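Side-chain contacts in putative 2OG-Fe(II) oxygenase family protein (PDB 3OOX), which probably acts as an iron(II)- and 2-oxoglutarate-dependent oxygenase, perhaps releasing ethene from 2-oxoglutarate and oxidising L-arginine: residues A[43-46]-A[47-51]; A[126-129]-A[130-134]; A[233-236]-A[237-241]; A[269-272]-A[273-277]; A[16-19]-A[20-23]. All blocks are in the same frame, centred on the assembly; numbering follows the deposited sequence.

How the contacts relate
Contact 4 is the buried member of the set, while contact 1 lies at the surface and contacts 2, 3 and 5 are partly buried. Contacts 1 and 5 are capped helix starts, each with an aspartate at the N-cap and a water bridging it, weakly in contact 1, to an arginine. Contacts 1 and 2 join, because Arg47 of helix 45-59 packs on Trp133 and His129 of helix 127-152; the far part of that long helix also receives contact 5. Contacts 3 and 4 meet through Met234 (selenomethionine here) against Phe271 and Leu238 against Tyr275. Contact 3 closes a helix with backbone bonds, whereas contact 4 relies on an aromatic pair.

Contact 1 of 5, residues A[43-46]-A[47-51]; sequences LDQA and RIDAA
The flat amide of Gln45 meets the carboxylate of Asp49 one helical turn on, their planes 51° apart. Gln45 NE2 donates to Asp49 OD1 over 2.9 Å, nearly straight at 167°; the oxygen lies in the amide plane, yet it is approached from above the carboxylate plane. A bend at chi2 (65°) turns the glutamine chain forward along the helix, bringing NE2 to Asp49, while Gln45 OE1 is taken by the hydroxyl of Tyr41. The aliphatic branches of Ile48 run obliquely alongside this amide, CG2 being 3.6 Å from Gln45 NE2, and Ile48 CD1 also meets Leu43 CB at 3.9 Å. At the edge of the Arg47 guanidinium, in its plane, sits a water held weakly by NH1; it donates to Asp44 OD2 over 2.8 Å. The charged groups themselves stay apart, Asp44 OD2 lying 5.0 Å from Arg47 NE and resting instead beside Arg47 CG. The other oxygen, Asp44 OD1, accepts weakly from Ala46 N at 3.0 Å, while the backbone Asp44 O receives Ile48 N. Asp44 is thus the N-cap of helix 45-59, a classic capped helix start, followed by an i to i+4 glutamine-aspartate bond.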
# COMPACT_ATOMS: atom_id res chain seq x y z
N LEU A 43 11.05 -11.09 6.63
CA LEU A 43 11.43 -10.95 5.23
C LEU A 43 12.94 -10.84 5.15
O LEU A 43 13.55 -10.16 5.93
CB LEU A 43 10.83 -9.69 4.61
CG LEU A 43 9.35 -9.66 4.24
CD1 LEU A 43 8.43 -9.69 5.46
CD2 LEU A 43 9.13 -8.38 3.43
N ASP A 44 13.52 -11.51 4.17
CA ASP A 44 14.96 -11.47 3.95
C ASP A 44 15.38 -10.06 3.53
O ASP A 44 15.06 -9.63 2.41
CB ASP A 44 15.30 -12.49 2.85
CG ASP A 44 16.79 -12.62 2.58
OD1 ASP A 44 17.59 -11.72 2.93
OD2 ASP A 44 17.14 -13.65 1.98
N GLN A 45 16.09 -9.35 4.42
CA GLN A 45 16.49 -7.97 4.13
C GLN A 45 17.40 -7.83 2.92
O GLN A 45 17.30 -6.86 2.16
CB GLN A 45 17.12 -7.31 5.33
CG GLN A 45 17.27 -5.80 5.22
CD GLN A 45 15.91 -5.13 5.15
OE1 GLN A 45 15.07 -5.38 6.01
NE2 GLN A 45 15.71 -4.27 4.16
N ALA A 46 18.30 -8.78 2.71
CA ALA A 46 19.12 -8.72 1.51
C ALA A 46 18.30 -8.77 0.20
O ALA A 46 18.64 -8.10 -0.77
CB ALA A 46 20.19 -9.84 1.55
N ARG A 47 17.20 -9.50 0.20
CA ARG A 47 16.36 -9.58 -0.98
C ARG A 47 15.45 -8.35 -1.10
O ARG A 47 15.18 -7.89 -2.22
CB ARG A 47 15.57 -10.88 -1.01
CG ARG A 47 16.48 -12.11 -1.06
CD ARG A 47 15.69 -13.39 -1.29
NE ARG A 47 15.31 -13.55 -2.69
CZ ARG A 47 14.90 -14.69 -3.24
NH1 ARG A 47 14.79 -15.79 -2.51
NH2 ARG A 47 14.59 -14.72 -4.53
N ILE A 48 15.02 -7.79 0.04
CA ILE A 48 14.33 -6.47 0.01
C ILE A 48 15.30 -5.47 -0.64
O ILE A 48 14.97 -4.79 -1.62
CB ILE A 48 13.92 -5.94 1.41
CG1 ILE A 48 12.79 -6.77 2.03
CG2 ILE A 48 13.48 -4.43 1.34
CD1 ILE A 48 12.54 -6.41 3.48
N ASP A 49 16.55 -5.45 -0.13
CA ASP A 49 17.54 -4.47 -0.59
C ASP A 49 17.88 -4.65 -2.07
O ASP A 49 18.10 -3.66 -2.80
CB ASP A 49 18.82 -4.53 0.26
CG ASP A 49 18.63 -4.01 1.67
OD1 ASP A 49 17.54 -3.49 2.02
OD2 ASP A 49 19.59 -4.12 2.45
N ALA A 50 17.91 -5.89 -2.55
CA ALA A 50 18.10 -6.19 -3.98
C ALA A 50 16.97 -5.63 -4.83
O ALA A 50 17.21 -5.09 -5.91
CB ALA A 50 18.24 -7.67 -4.21
N ALA A 51 15.73 -5.76 -4.36
CA ALA A 51 14.60 -5.18 -5.10
C ALA A 51 14.75 -3.66 -5.15
O ALA A 51 14.58 -3.05 -6.21
CB ALA A 51 13.29 -5.57 -4.47
O HOH W 1 15.69 -15.72 0.76

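Contact 2 of 5, residues A[126-129]-A[130-134]; sequences AFKH and DVSWL. With EDO (1,2-ethanediol), chain L.
The first turns of the long helix 127-152 hold this contact, in which a histidine-carboxylate bond, a serine folded onto the backbone and a CH-pi contact follow one another round the axis. His129 ND1 donates to Asp130 OD1 over 3.0 Å at 169°. The oxygen lies in the ring plane, so it meets the imidazole at its edge, and it uses its anti lone pair; the carboxylate itself is turned well away from the ring plane. Asp130 CG is swung beside its own backbone N (chi1 -67°), which brings OD2 to 3.6 Å from Ala126 CB; the same OD2 is hydrogen-bonded to Ser54 OG of helix 45-59. Replacing Asp130 with an alanine would probably leave His129 ND1 and Ser54 OG without the carboxylate that joins them and set the imidazole free to turn. Between these two helices the aspartate is therefore a polar link at an interface to which Trp133 and Arg47 also contribute. Lys128 O takes two donors from one residue: Ser132 N at 3.0 Å and Ser132 OG at 2.7 Å reach it from opposite faces of the carbonyl plane. On the buried side, Val131 CG2 sits over the centre of the Phe127 ring, 3.7 Å from the centroid and 4° off the normal. Trp99 makes an edge-to-face pair with that same ring. At the helix start, Lys128 N donates to O2 of a 1,2-ethanediol, probably from the crystallisation liquor, at 3.0 Å.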
# COMPACT_ATOMS: atom_id res chain seq x y z
N ALA A 126 18.25 -8.08 -13.58
CA ALA A 126 17.78 -8.69 -12.33
C ALA A 126 16.43 -8.14 -11.85
O ALA A 126 15.87 -8.65 -10.89
CB ALA A 126 18.83 -8.52 -11.25
N PHE A 127 15.90 -7.14 -12.53
CA PHE A 127 14.68 -6.44 -12.05
C PHE A 127 13.48 -7.39 -11.92
O PHE A 127 12.85 -7.43 -10.86
CB PHE A 127 14.36 -5.30 -13.01
CG PHE A 127 13.20 -4.42 -12.62
CD1 PHE A 127 11.91 -4.84 -12.82
CD2 PHE A 127 13.43 -3.12 -12.20
CE1 PHE A 127 10.82 -3.98 -12.54
CE2 PHE A 127 12.35 -2.26 -11.92
CZ PHE A 127 11.07 -2.70 -12.08
N LYS A 128 13.16 -8.15 -12.97
CA LYS A 128 11.98 -9.02 -12.92
C LYS A 128 12.07 -9.95 -11.71
O LYS A 128 11.14 -10.06 -10.93
CB LYS A 128 11.73 -9.82 -14.21
CG LYS A 128 10.53 -10.78 -14.12
CD LYS A 128 10.20 -11.44 -15.44
CE LYS A 128 9.13 -12.52 -15.26
NZ LYS A 128 8.71 -13.16 -16.54
N HIS A 129 13.22 -10.60 -11.55
CA HIS A 129 13.38 -11.52 -10.42
C HIS A 129 13.30 -10.82 -9.05
O HIS A 129 12.53 -11.25 -8.15
CB HIS A 129 14.69 -12.32 -10.58
CG HIS A 129 15.05 -13.13 -9.37
ND1 HIS A 129 15.76 -12.60 -8.30
CD2 HIS A 129 14.78 -14.42 -9.04
CE1 HIS A 129 15.92 -13.54 -7.39
NE2 HIS A 129 15.33 -14.64 -7.80
N ASP A 130 14.07 -9.75 -8.88
CA ASP A 130 14.21 -9.12 -7.58
C ASP A 130 12.88 -8.44 -7.19
O ASP A 130 12.43 -8.55 -6.06
CB ASP A 130 15.32 -8.06 -7.56
CG ASP A 130 16.71 -8.63 -7.75
OD1 ASP A 130 16.87 -9.87 -7.75
OD2 ASP A 130 17.64 -7.80 -7.89
N VAL A 131 12.27 -7.74 -8.13
CA VAL A 131 11.05 -6.99 -7.84
C VAL A 131 9.86 -7.97 -7.66
O VAL A 131 8.97 -7.74 -6.82
CB VAL A 131 10.79 -5.93 -8.94
CG1 VAL A 131 9.44 -5.20 -8.74
CG2 VAL A 131 11.88 -4.90 -8.97
N SER A 132 9.82 -9.04 -8.45
CA SER A 132 8.75 -10.04 -8.29
C SER A 132 8.84 -10.69 -6.92
O SER A 132 7.82 -10.94 -6.28
CB SER A 132 8.78 -11.11 -9.40
OG SER A 132 8.47 -10.58 -10.67
N TRP A 133 10.06 -10.97 -6.44
CA TRP A 133 10.23 -11.52 -5.09
C TRP A 133 9.59 -10.60 -4.05
O TRP A 133 8.92 -11.04 -3.12
CB TRP A 133 11.70 -11.76 -4.74
CG TRP A 133 11.88 -12.26 -3.33
CD1 TRP A 133 11.91 -13.59 -2.91
CD2 TRP A 133 12.00 -11.48 -2.12
NE1 TRP A 133 12.06 -13.66 -1.55
CE2 TRP A 133 12.10 -12.39 -1.03
CE3 TRP A 133 12.03 -10.10 -1.85
CZ2 TRP A 133 12.24 -11.96 0.29
CZ3 TRP A 133 12.15 -9.69 -0.52
CH2 TRP A 133 12.26 -10.62 0.53
N LEU A 134 9.80 -9.29 -4.21
CA LEU A 134 9.29 -8.34 -3.24
C LEU A 134 7.76 -8.28 -3.25
O LEU A 134 7.12 -8.22 -2.18
CB LEU A 134 9.92 -6.95 -3.44
CG LEU A 134 9.56 -5.88 -2.39
CD1 LEU A 134 9.97 -6.25 -0.98
CD2 LEU A 134 10.15 -4.50 -2.75
C1 EDO L . 13.95 -8.97 -17.66
O1 EDO L . 12.67 -9.19 -18.27
C2 EDO L . 14.04 -7.54 -17.18
O2 EDO L . 14.07 -7.49 -15.74

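Contact 3 of 5, residues A[233-236]-A[237-241]; sequences DMLE and RLTNN. With EDO (1,2-ethanediol), chain G.
The extended side chain of Glu236, its CG trans to N (chi1 178°), and that of Asn241, whose CG is turned beside its own N (chi1 -66°), lay the carboxylate and the amide over one another. The planes are 11° apart and stacked, with Asn241 ND2 3.5 Å from Glu236 CD. A water joins their ends, donating to Glu236 OE2 over 2.6 Å and accepting from Asn241 ND2. Second partners fix both groups: Glu236 OE2 also accepts from Ser245 N, and Asn241 OD1 is bonded to the hydroxyl of Tyr292. Thr239 points OG1 back at the helix, placing it 3.1 Å from both Leu235 O and Glu236 O. The same hydroxyl oxygen also receives Leu243 N from the following loop. Thr239 CG2 meanwhile packs 4.0 Å from Leu235 CD1, which also approaches Leu238 CD2, so that this side of the turn is packed with apolar groups. Arg237 extends away from the turn and holds a 1,2-ethanediol, probably from the crystallisation liquor, with two bonds: NH1 to O2 and, at 2.8 Å, NH2 to O1. The backbone closes through Glu236 O, which receives Asn241 N over 2.8 Å, and through Arg237 O, which takes Asn240 N. With Asn240 at positive phi as the C-prime residue, this is a Schellman motif ending helix 233-238.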
# COMPACT_ATOMS: atom_id res chain seq x y z
N ASP A 233 -10.10 1.28 1.69
CA ASP A 233 -11.53 1.43 1.63
C ASP A 233 -12.26 0.09 1.45
O ASP A 233 -13.39 -0.01 1.94
CB ASP A 233 -11.94 2.35 0.48
CG ASP A 233 -11.56 3.79 0.70
OD1 ASP A 233 -11.16 4.18 1.82
OD2 ASP A 233 -11.66 4.55 -0.28
N MSE A 234 -11.69 -0.88 0.74
CA MSE A 234 -12.38 -2.17 0.55
C MSE A 234 -12.62 -2.85 1.89
O MSE A 234 -13.70 -3.40 2.14
CB MSE A 234 -11.57 -3.12 -0.36
CG MSE A 234 -11.58 -2.77 -1.81
SE MSE A 234 -10.34 -3.88 -2.83
CE MSE A 234 -10.64 -3.17 -4.59
N LEU A 235 -11.61 -2.83 2.77
CA LEU A 235 -11.73 -3.49 4.06
C LEU A 235 -12.60 -2.67 4.99
O LEU A 235 -13.39 -3.21 5.79
CB LEU A 235 -10.34 -3.74 4.63
CG LEU A 235 -10.22 -4.44 5.96
CD1 LEU A 235 -11.02 -5.76 6.01
CD2 LEU A 235 -8.74 -4.74 6.30
N GLU A 236 -12.48 -1.33 4.92
CA GLU A 236 -13.38 -0.45 5.67
C GLU A 236 -14.83 -0.80 5.34
O GLU A 236 -15.67 -0.96 6.26
CB GLU A 236 -13.09 1.03 5.37
CG GLU A 236 -14.03 2.01 6.07
CD GLU A 236 -13.77 3.44 5.66
OE1 GLU A 236 -13.97 3.74 4.47
OE2 GLU A 236 -13.33 4.21 6.52
N ARG A 237 -15.14 -0.97 4.05
CA ARG A 237 -16.52 -1.25 3.64
C ARG A 237 -16.97 -2.63 4.13
O ARG A 237 -18.08 -2.77 4.68
CB ARG A 237 -16.66 -1.13 2.13
CG ARG A 237 -18.03 -1.54 1.61
CD ARG A 237 -18.28 -1.05 0.22
NE ARG A 237 -19.55 -1.57 -0.28
CZ ARG A 237 -20.33 -0.98 -1.17
NH1 ARG A 237 -20.02 0.20 -1.70
NH2 ARG A 237 -21.47 -1.59 -1.55
N LEU A 238 -16.10 -3.63 4.00
CA LEU A 238 -16.43 -4.98 4.47
C LEU A 238 -16.81 -4.99 5.95
O LEU A 238 -17.74 -5.70 6.34
CB LEU A 238 -15.27 -5.92 4.20
CG LEU A 238 -15.43 -7.36 4.71
CD1 LEU A 238 -16.58 -8.07 3.97
CD2 LEU A 238 -14.10 -8.14 4.54
N THR A 239 -16.11 -4.20 6.76
CA THR A 239 -16.31 -4.16 8.22
C THR A 239 -17.34 -3.14 8.69
O THR A 239 -17.38 -2.82 9.89
CB THR A 239 -14.97 -3.90 8.96
OG1 THR A 239 -14.49 -2.58 8.61
CG2 THR A 239 -13.90 -4.95 8.61
N ASN A 240 -18.15 -2.63 7.77
CA ASN A 240 -19.16 -1.61 8.12
C ASN A 240 -18.52 -0.47 8.89
O ASN A 240 -19.09 0.10 9.85
CB ASN A 240 -20.28 -2.21 8.96
CG ASN A 240 -21.57 -1.43 8.84
OD1 ASN A 240 -21.85 -0.82 7.79
ND2 ASN A 240 -22.39 -1.47 9.89
N ASN A 241 -17.32 -0.12 8.42
CA ASN A 241 -16.51 0.99 8.96
C ASN A 241 -15.97 0.80 10.39
O ASN A 241 -15.44 1.73 10.97
CB ASN A 241 -17.27 2.33 8.79
CG ASN A 241 -17.44 2.71 7.33
OD1 ASN A 241 -17.96 1.95 6.55
ND2 ASN A 241 -16.95 3.88 6.95
C1 EDO G . -23.66 0.69 -3.95
O1 EDO G . -23.33 -0.54 -3.29
C2 EDO G . -22.66 1.78 -3.56
O2 EDO G . -21.33 1.43 -3.96
O HOH W 2 -14.61 5.05 8.66

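Contact 4 of 5, residues A[269-272]-A[273-277]; sequences LHFA and SDYEI
Ala272 O receives Tyr275 N over 3.0 Å, the hydrogen bond that closes a type I beta turn from Ala272 to Tyr275. Its N-H is well aligned at 162°, although the nitrogen stands above the carbonyl plane. The turn redirects the chain between strand 262-269 and strand 276-277 and carries the ring of Tyr275 back over that of Phe271. Tyr275 CG lies anti to its backbone N (chi1 175°), from where the ring leans its CD2-CE2 edge onto a face of Phe271. This edge-to-face pair has centroids 4.8 Å apart and planes at 51°. Tyr275 CD2 comes within 3.7 Å of Phe271 CG, displaced from the ring centre toward the rim. Ile277 CD1 adds a methyl contact at 4.1 Å from Phe271 CD2, the two side chains crossing at about a right angle. Met234 (selenomethionine here) and Leu238 of helix 233-238 also pack on Phe271, and Thr163 of helix 161-164 touches both aromatic side chains. At the turn's corner, Ser273 OG is bonded to His114 NE2, and Asp274 OD2 forms a salt bridge with Arg110. The chemistry thus divides: aromatic and aliphatic groups pack on the side facing the helices, while the polar corner residues tie the turn to neighbouring loop residues.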
# COMPACT_ATOMS: atom_id res chain seq x y z
N LEU A 269 -2.36 -4.12 -1.39
CA LEU A 269 -2.99 -5.41 -1.40
C LEU A 269 -4.47 -5.24 -1.63
O LEU A 269 -5.13 -4.44 -0.95
CB LEU A 269 -2.73 -6.16 -0.09
CG LEU A 269 -2.95 -7.66 -0.05
CD1 LEU A 269 -2.09 -8.29 1.08
CD2 LEU A 269 -4.43 -8.02 0.11
N HIS A 270 -4.99 -5.95 -2.64
CA HIS A 270 -6.39 -5.90 -3.05
C HIS A 270 -7.03 -7.27 -2.93
O HIS A 270 -6.36 -8.31 -3.03
CB HIS A 270 -6.50 -5.57 -4.54
CG HIS A 270 -6.25 -4.14 -4.90
ND1 HIS A 270 -5.05 -3.47 -4.70
CD2 HIS A 270 -7.06 -3.25 -5.53
CE1 HIS A 270 -5.14 -2.25 -5.21
NE2 HIS A 270 -6.34 -2.09 -5.71
N PHE A 271 -8.35 -7.26 -2.73
CA PHE A 271 -9.13 -8.48 -2.83
C PHE A 271 -9.10 -9.00 -4.31
O PHE A 271 -8.85 -8.28 -5.27
CB PHE A 271 -10.60 -8.22 -2.47
CG PHE A 271 -10.86 -7.95 -1.02
CD1 PHE A 271 -10.40 -8.79 -0.04
CD2 PHE A 271 -11.67 -6.88 -0.63
CE1 PHE A 271 -10.65 -8.56 1.30
CE2 PHE A 271 -11.98 -6.68 0.72
CZ PHE A 271 -11.44 -7.50 1.69
N ALA A 272 -9.42 -10.28 -4.46
CA ALA A 272 -9.79 -10.86 -5.73
C ALA A 272 -10.91 -10.06 -6.41
O ALA A 272 -11.89 -9.65 -5.77
CB ALA A 272 -10.26 -12.30 -5.50
N SER A 273 -10.76 -9.85 -7.70
CA SER A 273 -11.69 -9.04 -8.50
C SER A 273 -13.15 -9.47 -8.39
O SER A 273 -14.04 -8.65 -8.30
CB SER A 273 -11.30 -9.09 -9.96
OG SER A 273 -10.07 -8.46 -10.14
N ASP A 274 -13.35 -10.79 -8.36
CA ASP A 274 -14.67 -11.37 -8.23
C ASP A 274 -15.19 -11.62 -6.81
O ASP A 274 -16.26 -12.24 -6.63
CB ASP A 274 -14.77 -12.65 -9.09
CG ASP A 274 -13.75 -13.74 -8.72
OD1 ASP A 274 -12.99 -13.52 -7.75
OD2 ASP A 274 -13.77 -14.85 -9.35
N TYR A 275 -14.45 -11.15 -5.80
CA TYR A 275 -14.87 -11.31 -4.41
C TYR A 275 -16.02 -10.34 -4.14
O TYR A 275 -15.90 -9.13 -4.36
CB TYR A 275 -13.73 -11.00 -3.46
CG TYR A 275 -14.14 -11.03 -2.01
CD1 TYR A 275 -14.60 -12.19 -1.43
CD2 TYR A 275 -14.03 -9.91 -1.19
CE1 TYR A 275 -14.97 -12.25 -0.12
CE2 TYR A 275 -14.38 -9.95 0.12
CZ TYR A 275 -14.85 -11.12 0.67
OH TYR A 275 -15.21 -11.16 2.01
N GLU A 276 -17.16 -10.88 -3.69
CA GLU A 276 -18.29 -10.06 -3.32
C GLU A 276 -18.07 -9.56 -1.89
O GLU A 276 -17.93 -10.34 -0.91
CB GLU A 276 -19.61 -10.84 -3.39
CG GLU A 276 -20.78 -10.00 -2.89
CD GLU A 276 -22.13 -10.71 -2.95
OE1 GLU A 276 -22.38 -11.54 -2.06
OE2 GLU A 276 -22.92 -10.43 -3.85
N ILE A 277 -17.98 -8.23 -1.79
CA ILE A 277 -17.89 -7.54 -0.52
C ILE A 277 -19.31 -7.37 -0.00
O ILE A 277 -20.10 -6.59 -0.55
CB ILE A 277 -17.18 -6.15 -0.64
CG1 ILE A 277 -15.79 -6.30 -1.27
CG2 ILE A 277 -17.12 -5.44 0.71
CD1 ILE A 277 -15.16 -4.95 -1.62

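Contact 5 of 5, residues A[16-19]-A[20-23]; sequences AKDF and TRFA
Among the polar contacts, Asp18 OD1 accepts from Arg21 N over a long, weak 3.3 Å bond, straight at 163°, and a water donating to this oxygen over 2.7 Å accepts in turn from Thr20 N. The other carboxylate oxygen, Asp18 OD2, reaches Arg21 through a second water, which lies in the guanidinium plane at its edge and accepts from Arg21 NH1 over 2.8 Å. The two charged groups do not touch directly, and their planes are 82° apart; Arg21 NE instead forms a salt bridge with Glu25. With CG anti to N (chi1 -169°), the carboxylate folds over the first turn of helix 19-33, and Asp18 is its N-cap, directly following helix 13-17. Exchanging this residue for a leucine would probably leave Arg21 N without its side-chain acceptor and both bridging waters without their carboxylate mate. Backbone bonds continue the turn, Phe22 N to Asp18 O at 3.0 Å and Ala23 N to Phe19 O at 2.9 Å. The apolar contacts are looser: Phe19 CD1 lies 4.2 Å from Phe22 CD2, and Phe19 CE2 is 4.3 Å from Ala23 CB. Helix 127-152 packs against these same residues through Glu147, Ala148 and Thr151, while Arg157 makes a cation-pi contact with the Phe19 ring.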
# COMPACT_ATOMS: atom_id res chain seq x y z
N ALA A 16 3.99 -15.98 15.82
CA ALA A 16 4.22 -17.37 16.25
C ALA A 16 4.16 -17.51 17.77
O ALA A 16 3.61 -18.49 18.27
CB ALA A 16 5.58 -17.88 15.72
N LYS A 17 4.76 -16.57 18.51
CA LYS A 17 4.89 -16.77 19.95
C LYS A 17 3.60 -16.61 20.74
O LYS A 17 3.41 -17.28 21.77
CB LYS A 17 5.95 -15.84 20.58
CG LYS A 17 7.38 -16.17 20.26
CD LYS A 17 8.31 -15.13 20.93
CE LYS A 17 9.77 -15.36 20.54
NZ LYS A 17 10.65 -14.19 20.90
N ASP A 18 2.72 -15.72 20.29
CA ASP A 18 1.50 -15.40 21.02
C ASP A 18 0.53 -14.72 20.06
O ASP A 18 0.31 -13.51 20.14
CB ASP A 18 1.80 -14.48 22.20
CG ASP A 18 0.60 -14.31 23.15
OD1 ASP A 18 -0.54 -14.73 22.84
OD2 ASP A 18 0.80 -13.76 24.25
N PHE A 19 -0.05 -15.52 19.16
CA PHE A 19 -0.85 -14.98 18.09
C PHE A 19 -2.07 -14.22 18.64
O PHE A 19 -2.46 -13.18 18.11
CB PHE A 19 -1.29 -16.08 17.13
CG PHE A 19 -2.13 -15.59 16.02
CD1 PHE A 19 -1.55 -15.00 14.90
CD2 PHE A 19 -3.50 -15.65 16.10
CE1 PHE A 19 -2.35 -14.54 13.85
CE2 PHE A 19 -4.29 -15.19 15.05
CZ PHE A 19 -3.70 -14.62 13.95
N THR A 20 -2.65 -14.70 19.74
CA THR A 20 -3.79 -14.01 20.33
C THR A 20 -3.45 -12.56 20.71
O THR A 20 -4.23 -11.64 20.43
CB THR A 20 -4.32 -14.79 21.56
OG1 THR A 20 -4.82 -16.05 21.10
CG2 THR A 20 -5.45 -14.03 22.28
N ARG A 21 -2.30 -12.36 21.33
CA ARG A 21 -1.85 -11.01 21.63
C ARG A 21 -1.50 -10.17 20.37
O ARG A 21 -1.82 -8.97 20.29
CB ARG A 21 -0.65 -11.09 22.57
CG ARG A 21 0.08 -9.79 22.80
CD ARG A 21 1.19 -10.00 23.78
NE ARG A 21 2.06 -8.82 23.82
CZ ARG A 21 3.33 -8.81 24.21
NH1 ARG A 21 3.91 -9.94 24.64
NH2 ARG A 21 4.02 -7.68 24.16
N PHE A 22 -0.84 -10.81 19.39
CA PHE A 22 -0.53 -10.19 18.11
C PHE A 22 -1.79 -9.60 17.48
O PHE A 22 -1.82 -8.42 17.12
CB PHE A 22 0.12 -11.23 17.18
CG PHE A 22 0.58 -10.67 15.84
CD1 PHE A 22 1.61 -9.72 15.77
CD2 PHE A 22 0.02 -11.12 14.66
CE1 PHE A 22 2.04 -9.25 14.57
CE2 PHE A 22 0.45 -10.63 13.46
CZ PHE A 22 1.46 -9.69 13.42
N ALA A 23 -2.82 -10.42 17.33
CA ALA A 23 -4.07 -10.00 16.73
C ALA A 23 -4.75 -8.88 17.53
O ALA A 23 -5.20 -7.90 16.96
CB ALA A 23 -5.02 -11.20 16.56
O HOH W 3 3.23 -12.66 24.96
O HOH W 4 -1.77 -16.89 21.71